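Local coordinates for protein pyruvate kinase (Pseudomonas aeruginosa, PDB 6QXL) that probably catalyses the transfer of phosphate from phosphoenolpyruvate to ADP, yielding pyruvate and ATP in the last step of glycolysis, and binds glucose-6-phosphate at an allosteric site, at residues A366-A371 with I396-P401; W455-K460 with M473-V478. All coordinates share one frame; numbering follows the deposited sequence.

Contact 1: A366-A371 with I396-P401; sequences ASMYTA and IRSSVP
In the alpha/beta domain of pyruvate kinase, Met368 and Ala371 on helix 359-373 pack against Ile396, Ser398 and Val400 of the loop that leads into strand 402-406. Every second loop residue turns its side chain to the helix. Met368 carries most of the contact. Its CG lies beside the backbone N (chi1 -62°), and the chain bends again at chi2 and chi3. The near half of the side chain runs past Ile396 in the opposite direction, with Met368 CB 3.8 Å from Ile396 CG2. Met368 CE is modelled 3.3 Å from Ser398 CB, a spacing short enough to be doubtful in detail. The same methyl group meets Val400 CG1 at 3.9 Å. That CG1 also touches Ala371 CB at 4.0 Å, so one valine branch serves two helix residues a turn apart.

The loop closes the beta-alpha-beta unit made by strand 377-383, helix 388-394 and strand 402-406. An ST turn shapes it. Ser398 OG accepts the backbone N-H of Val400 at 2.9 Å between Val400 N and Ser398 OG, in an almost straight bond (174°). The serine oxygen stands trans to its own N, and it is also hydrogen-bonded to Asn372 OD1. Asn372, next along the helix, ties down the loop a second time through ND2 to Arg397 O. No direct hydrogen bond joins the two segments themselves; apolar packing does the joining there. On the helix, Tyr369 points away from the loop and stacks on Tyr369 of the second subunit.

Contact 2: W455-K460 with M473-V478; sequences WVILTK and MKVLHV
Trp455 and His477 lie flat on each other near one end of the beta hairpin formed by strands 455-461 and 470-477. Their rings make an offset stack. The planes differ by 1°, and the centroids of the Trp455 five-membered ring and the His477 ring are 4.2 Å apart. His477 CB sits over the same indole, 3.6 Å from the centroid of the Trp455 six-membered ring, in a CH-pi contact. Val475 CG1 approaches the indole obliquely, 3.6 Å from Trp455 CE3.

Trp455, Ile457 and Thr459 share one sheet face with Met473, Val475 and His477. Further along this face Ile457 and Met473 meet, with Ile457 CG2 3.9 Å from Met473 CG. Met473 reaches that spot with CG trans to its backbone N (chi1 -178°). On the other face Leu458 CB touches Leu476 CD1 at 4.1 Å.

The antiparallel backbones hold these side chains in register. Val456 with Leu476 and Leu458 with Lys474 are hydrogen-bonded pairs, each with two N-H...O bonds. Trp455 and His477 form one of the non-hydrogen-bonded pairs, which sets their side chains on the same face, as the stack requires.

Beyond the hairpin, strand 455-461 is bonded on its other side to strand 377-383. Met473 and Lys474 pair with an antiparallel strand of the second subunit, so the sheet continues across the interface. Lys474 NZ adds a salt bridge to Asp462 of that subunit. Within the hairpin the Leu476-Val456 bonds differ: Leu476 N to Val456 O is nearly straight, whereas Val456 N to Leu476 O is bent to 137° although both span 2.9 Å.

Contacts 1 and 2 lie in the same alpha/beta domain, with centres about 13 Å apart, and they meet through helix 359-373. Contact 1 uses the helix side that faces the loop; Ser367 and Thr370 turn to the hairpin instead. Ser367 OG packs against Thr459 CG2 at 3.3 Å, and Thr370 OG1 lies 3.5 Å from Met473 CE. Both contacts also touch the second subunit. Bound glucose-6-phosphate is nearer to contact 2: it is about 7 Å from the Thr459 side chain and about 13 Å from that of Met368. The magnesium site, at Glu223 and Asp250, belongs to the barrel domain.

Contact 1: A366-A371 with I396-P401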
loop_
_atom_site.group_PDB
_atom_site.type_symbol
_atom_site.label_atom_id
_atom_site.label_comp_id
_atom_site.label_asym_id
_atom_site.label_seq_id
_atom_site.Cartn_x
_atom_site.Cartn_y
_atom_site.Cartn_z
ATOM N N ALA A 366 -6.443 17.629 11.475
ATOM C CA ALA A 366 -7.804 17.394 11.030
ATOM C C ALA A 366 -8.219 18.359 9.931
ATOM O O ALA A 366 -8.997 17.999 9.044
ATOM C CB ALA A 366 -8.755 17.486 12.207
ATOM N N SER A 367 -7.692 19.579 9.979
ATOM C CA SER A 367 -7.996 20.576 8.961
ATOM C C SER A 367 -7.338 20.234 7.643
ATOM O O SER A 367 -7.956 20.376 6.581
ATOM C CB SER A 367 -7.545 21.967 9.409
ATOM O OG SER A 367 -8.093 22.309 10.662
ATOM N N MET A 368 -6.081 19.796 7.696
ATOM C CA MET A 368 -5.407 19.401 6.449
ATOM C C MET A 368 -6.091 18.203 5.814
ATOM O O MET A 368 -6.323 18.196 4.596
ATOM C CB MET A 368 -3.938 19.135 6.683
ATOM C CG MET A 368 -3.185 20.366 7.164
ATOM S SD MET A 368 -3.508 21.859 6.206
ATOM C CE MET A 368 -2.659 21.490 4.680
ATOM N N TYR A 369 -6.471 17.219 6.638
ATOM C CA TYR A 369 -7.292 16.111 6.152
ATOM C C TYR A 369 -8.568 16.610 5.492
ATOM O O TYR A 369 -8.888 16.225 4.372
ATOM C CB TYR A 369 -7.632 15.170 7.285
ATOM C CG TYR A 369 -8.646 14.103 6.952
ATOM C CD1 TYR A 369 -8.260 12.931 6.299
ATOM C CD2 TYR A 369 -9.983 14.251 7.319
ATOM C CE1 TYR A 369 -9.185 11.943 6.028
ATOM C CE2 TYR A 369 -10.896 13.236 7.076
ATOM C CZ TYR A 369 -10.492 12.088 6.439
ATOM O OH TYR A 369 -11.408 11.096 6.203
ATOM N N THR A 370 -9.291 17.484 6.171
ATOM C CA THR A 370 -10.549 17.960 5.630
ATOM C C THR A 370 -10.344 18.716 4.321
ATOM O O THR A 370 -11.047 18.477 3.340
ATOM C CB THR A 370 -11.275 18.843 6.650
ATOM O OG1 THR A 370 -11.489 18.082 7.835
ATOM C CG2 THR A 370 -12.598 19.308 6.114
ATOM N N ALA A 371 -9.373 19.622 4.304
ATOM C CA ALA A 371 -9.120 20.450 3.117
ATOM C C ALA A 371 -8.673 19.623 1.922
ATOM O O ALA A 371 -9.101 19.873 0.794
ATOM C CB ALA A 371 -8.102 21.527 3.418
ATOM N N ILE A 396 1.993 19.044 6.460
ATOM C CA ILE A 396 1.229 18.073 5.695
ATOM C C ILE A 396 1.194 18.500 4.246
ATOM O O ILE A 396 0.900 19.648 3.936
ATOM C CB ILE A 396 -0.211 17.982 6.251
ATOM C CG1 ILE A 396 -0.197 17.581 7.720
ATOM C CG2 ILE A 396 -1.040 17.005 5.470
ATOM C CD1 ILE A 396 0.519 16.289 7.982
ATOM N N ARG A 397 1.463 17.563 3.350
ATOM C CA ARG A 397 1.448 17.889 1.936
ATOM C C ARG A 397 0.068 18.343 1.549
ATOM O O ARG A 397 -0.910 17.682 1.881
ATOM C CB ARG A 397 1.836 16.699 1.077
ATOM C CG ARG A 397 3.311 16.327 1.120
ATOM C CD ARG A 397 3.535 14.978 0.438
ATOM N NE ARG A 397 4.669 15.039 -0.502
ATOM C CZ ARG A 397 5.916 14.783 -0.179
ATOM N NH1 ARG A 397 6.255 14.405 1.055
ATOM N NH2 ARG A 397 6.849 14.922 -1.087
ATOM N N SER A 398 -0.009 19.470 0.855
ATOM C CA SER A 398 -1.264 19.992 0.358
ATOM C C SER A 398 -0.993 21.086 -0.651
ATOM O O SER A 398 0.115 21.590 -0.746
ATOM C CB SER A 398 -2.080 20.574 1.526
ATOM O OG SER A 398 -3.269 21.209 1.065
ATOM N N SER A 399 -2.008 21.468 -1.405
ATOM C CA SER A 399 -1.926 22.702 -2.186
ATOM C C SER A 399 -2.915 23.794 -1.726
ATOM O O SER A 399 -3.036 24.821 -2.380
ATOM C CB SER A 399 -2.136 22.372 -3.657
ATOM O OG SER A 399 -3.395 21.803 -3.842
ATOM N N VAL A 400 -3.587 23.590 -0.593
ATOM C CA VAL A 400 -4.540 24.569 -0.093
ATOM C C VAL A 400 -3.796 25.715 0.605
ATOM O O VAL A 400 -2.904 25.458 1.413
ATOM C CB VAL A 400 -5.537 23.931 0.894
ATOM C CG1 VAL A 400 -4.909 23.646 2.276
ATOM C CG2 VAL A 400 -6.744 24.854 1.078
ATOM N N PRO A 401 -4.148 26.976 0.309
ATOM C CA PRO A 401 -3.503 28.097 1.013
ATOM C C PRO A 401 -3.800 28.140 2.494
ATOM O O PRO A 401 -4.957 28.041 2.896
ATOM C CB PRO A 401 -4.100 29.315 0.330
ATOM C CG PRO A 401 -4.601 28.842 -0.986
ATOM C CD PRO A 401 -4.993 27.427 -0.807
#

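Contact 2: W455-K460 with M473-V478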
loop_
_atom_site.group_PDB
_atom_site.type_symbol
_atom_site.label_atom_id
_atom_site.label_comp_id
_atom_site.label_asym_id
_atom_site.label_seq_id
_atom_site.Cartn_x
_atom_site.Cartn_y
_atom_site.Cartn_z
ATOM N N TRP A 455 -15.952 27.552 -0.062
ATOM C CA TRP A 455 -15.924 27.177 1.345
ATOM C C TRP A 455 -14.560 27.447 1.940
ATOM O O TRP A 455 -13.581 27.585 1.237
ATOM C CB TRP A 455 -16.240 25.689 1.497
ATOM C CG TRP A 455 -17.608 25.313 1.142
ATOM C CD1 TRP A 455 -18.103 25.083 -0.111
ATOM C CD2 TRP A 455 -18.663 25.087 2.049
ATOM N NE1 TRP A 455 -19.436 24.731 -0.040
ATOM C CE2 TRP A 455 -19.808 24.729 1.280
ATOM C CE3 TRP A 455 -18.777 25.163 3.441
ATOM C CZ2 TRP A 455 -21.034 24.454 1.858
ATOM C CZ3 TRP A 455 -20.008 24.893 4.023
ATOM C CH2 TRP A 455 -21.119 24.526 3.226
ATOM N N VAL A 456 -14.498 27.462 3.257
ATOM C CA VAL A 456 -13.290 27.839 3.968
ATOM C C VAL A 456 -13.253 27.106 5.299
ATOM O O VAL A 456 -14.288 26.777 5.848
ATOM C CB VAL A 456 -13.269 29.397 4.130
ATOM C CG1 VAL A 456 -12.960 29.928 5.526
ATOM C CG2 VAL A 456 -12.289 29.938 3.145
ATOM N N ILE A 457 -12.060 26.912 5.820
ATOM C CA ILE A 457 -11.900 26.329 7.151
ATOM C C ILE A 457 -11.399 27.419 8.077
ATOM O O ILE A 457 -10.480 28.153 7.721
ATOM C CB ILE A 457 -10.900 25.156 7.169
ATOM C CG1 ILE A 457 -11.507 23.961 6.446
ATOM C CG2 ILE A 457 -10.516 24.780 8.594
ATOM C CD1 ILE A 457 -10.602 22.754 6.376
ATOM N N LEU A 458 -11.994 27.526 9.257
ATOM C CA LEU A 458 -11.501 28.431 10.265
ATOM C C LEU A 458 -11.132 27.627 11.479
ATOM O O LEU A 458 -11.899 26.772 11.909
ATOM C CB LEU A 458 -12.565 29.477 10.605
ATOM C CG LEU A 458 -12.064 30.658 11.449
ATOM C CD1 LEU A 458 -12.864 31.893 11.125
ATOM C CD2 LEU A 458 -12.120 30.397 12.946
ATOM N N THR A 459 -9.964 27.904 12.041
ATOM C CA THR A 459 -9.554 27.281 13.297
ATOM C C THR A 459 -9.262 28.339 14.324
ATOM O O THR A 459 -8.764 29.418 13.994
ATOM C CB THR A 459 -8.285 26.385 13.139
ATOM O OG1 THR A 459 -7.134 27.184 12.827
ATOM C CG2 THR A 459 -8.500 25.334 12.029
ATOM N N LYS A 460 -9.560 28.023 15.573
ATOM C CA LYS A 460 -9.336 28.942 16.674
ATOM C C LYS A 460 -9.441 28.189 17.980
ATOM O O LYS A 460 -9.685 26.977 17.994
ATOM C CB LYS A 460 -10.354 30.072 16.633
ATOM C CG LYS A 460 -11.767 29.634 16.913
ATOM C CD LYS A 460 -12.740 30.813 16.982
ATOM C CE LYS A 460 -14.057 30.243 17.526
ATOM N NZ LYS A 460 -15.190 31.181 17.417
ATOM N N MET A 473 -12.559 23.651 14.855
ATOM C CA MET A 473 -12.456 23.692 13.412
ATOM C C MET A 473 -13.841 23.917 12.889
ATOM O O MET A 473 -14.741 23.169 13.238
ATOM C CB MET A 473 -11.919 22.352 12.869
ATOM C CG MET A 473 -11.721 22.311 11.355
ATOM S SD MET A 473 -11.310 20.683 10.700
ATOM C CE MET A 473 -12.956 20.123 10.265
ATOM N N LYS A 474 -14.019 24.933 12.053
ATOM C CA LYS A 474 -15.318 25.232 11.455
ATOM C C LYS A 474 -15.167 25.220 9.965
ATOM O O LYS A 474 -14.144 25.622 9.436
ATOM C CB LYS A 474 -15.834 26.624 11.872
ATOM C CG LYS A 474 -16.335 26.750 13.311
ATOM C CD LYS A 474 -16.623 28.193 13.711
ATOM C CE LYS A 474 -17.817 28.375 14.682
ATOM N NZ LYS A 474 -19.046 28.673 13.887
ATOM N N VAL A 475 -16.201 24.794 9.273
ATOM C CA VAL A 475 -16.235 24.819 7.820
ATOM C C VAL A 475 -17.367 25.775 7.424
ATOM O O VAL A 475 -18.530 25.520 7.720
ATOM C CB VAL A 475 -16.462 23.398 7.260
ATOM C CG1 VAL A 475 -16.625 23.400 5.747
ATOM C CG2 VAL A 475 -15.316 22.501 7.663
ATOM N N LEU A 476 -17.006 26.867 6.763
ATOM C CA LEU A 476 -17.908 27.984 6.517
ATOM C C LEU A 476 -18.091 28.219 5.037
ATOM O O LEU A 476 -17.165 28.057 4.264
ATOM C CB LEU A 476 -17.374 29.249 7.171
ATOM C CG LEU A 476 -16.966 29.103 8.638
ATOM C CD1 LEU A 476 -16.300 30.400 9.137
ATOM C CD2 LEU A 476 -18.145 28.714 9.502
ATOM N N HIS A 477 -19.302 28.595 4.655
ATOM C CA HIS A 477 -19.667 28.832 3.263
ATOM C C HIS A 477 -19.645 30.345 3.032
ATOM O O HIS A 477 -20.370 31.085 3.689
ATOM C CB HIS A 477 -21.053 28.252 2.962
ATOM C CG HIS A 477 -21.361 28.096 1.509
ATOM N ND1 HIS A 477 -22.617 27.763 1.048
ATOM C CD2 HIS A 477 -20.584 28.209 0.413
ATOM C CE1 HIS A 477 -22.600 27.670 -0.272
ATOM N NE2 HIS A 477 -21.379 27.949 -0.685
ATOM N N VAL A 478 -18.793 30.798 2.125
ATOM C CA VAL A 478 -18.635 32.217 1.864
ATOM C C VAL A 478 -19.884 32.715 1.133
ATOM O O VAL A 478 -20.186 32.267 0.024
ATOM C CB VAL A 478 -17.361 32.480 1.038
ATOM C CG1 VAL A 478 -17.297 33.934 0.589
ATOM C CG2 VAL A 478 -16.129 32.126 1.857
#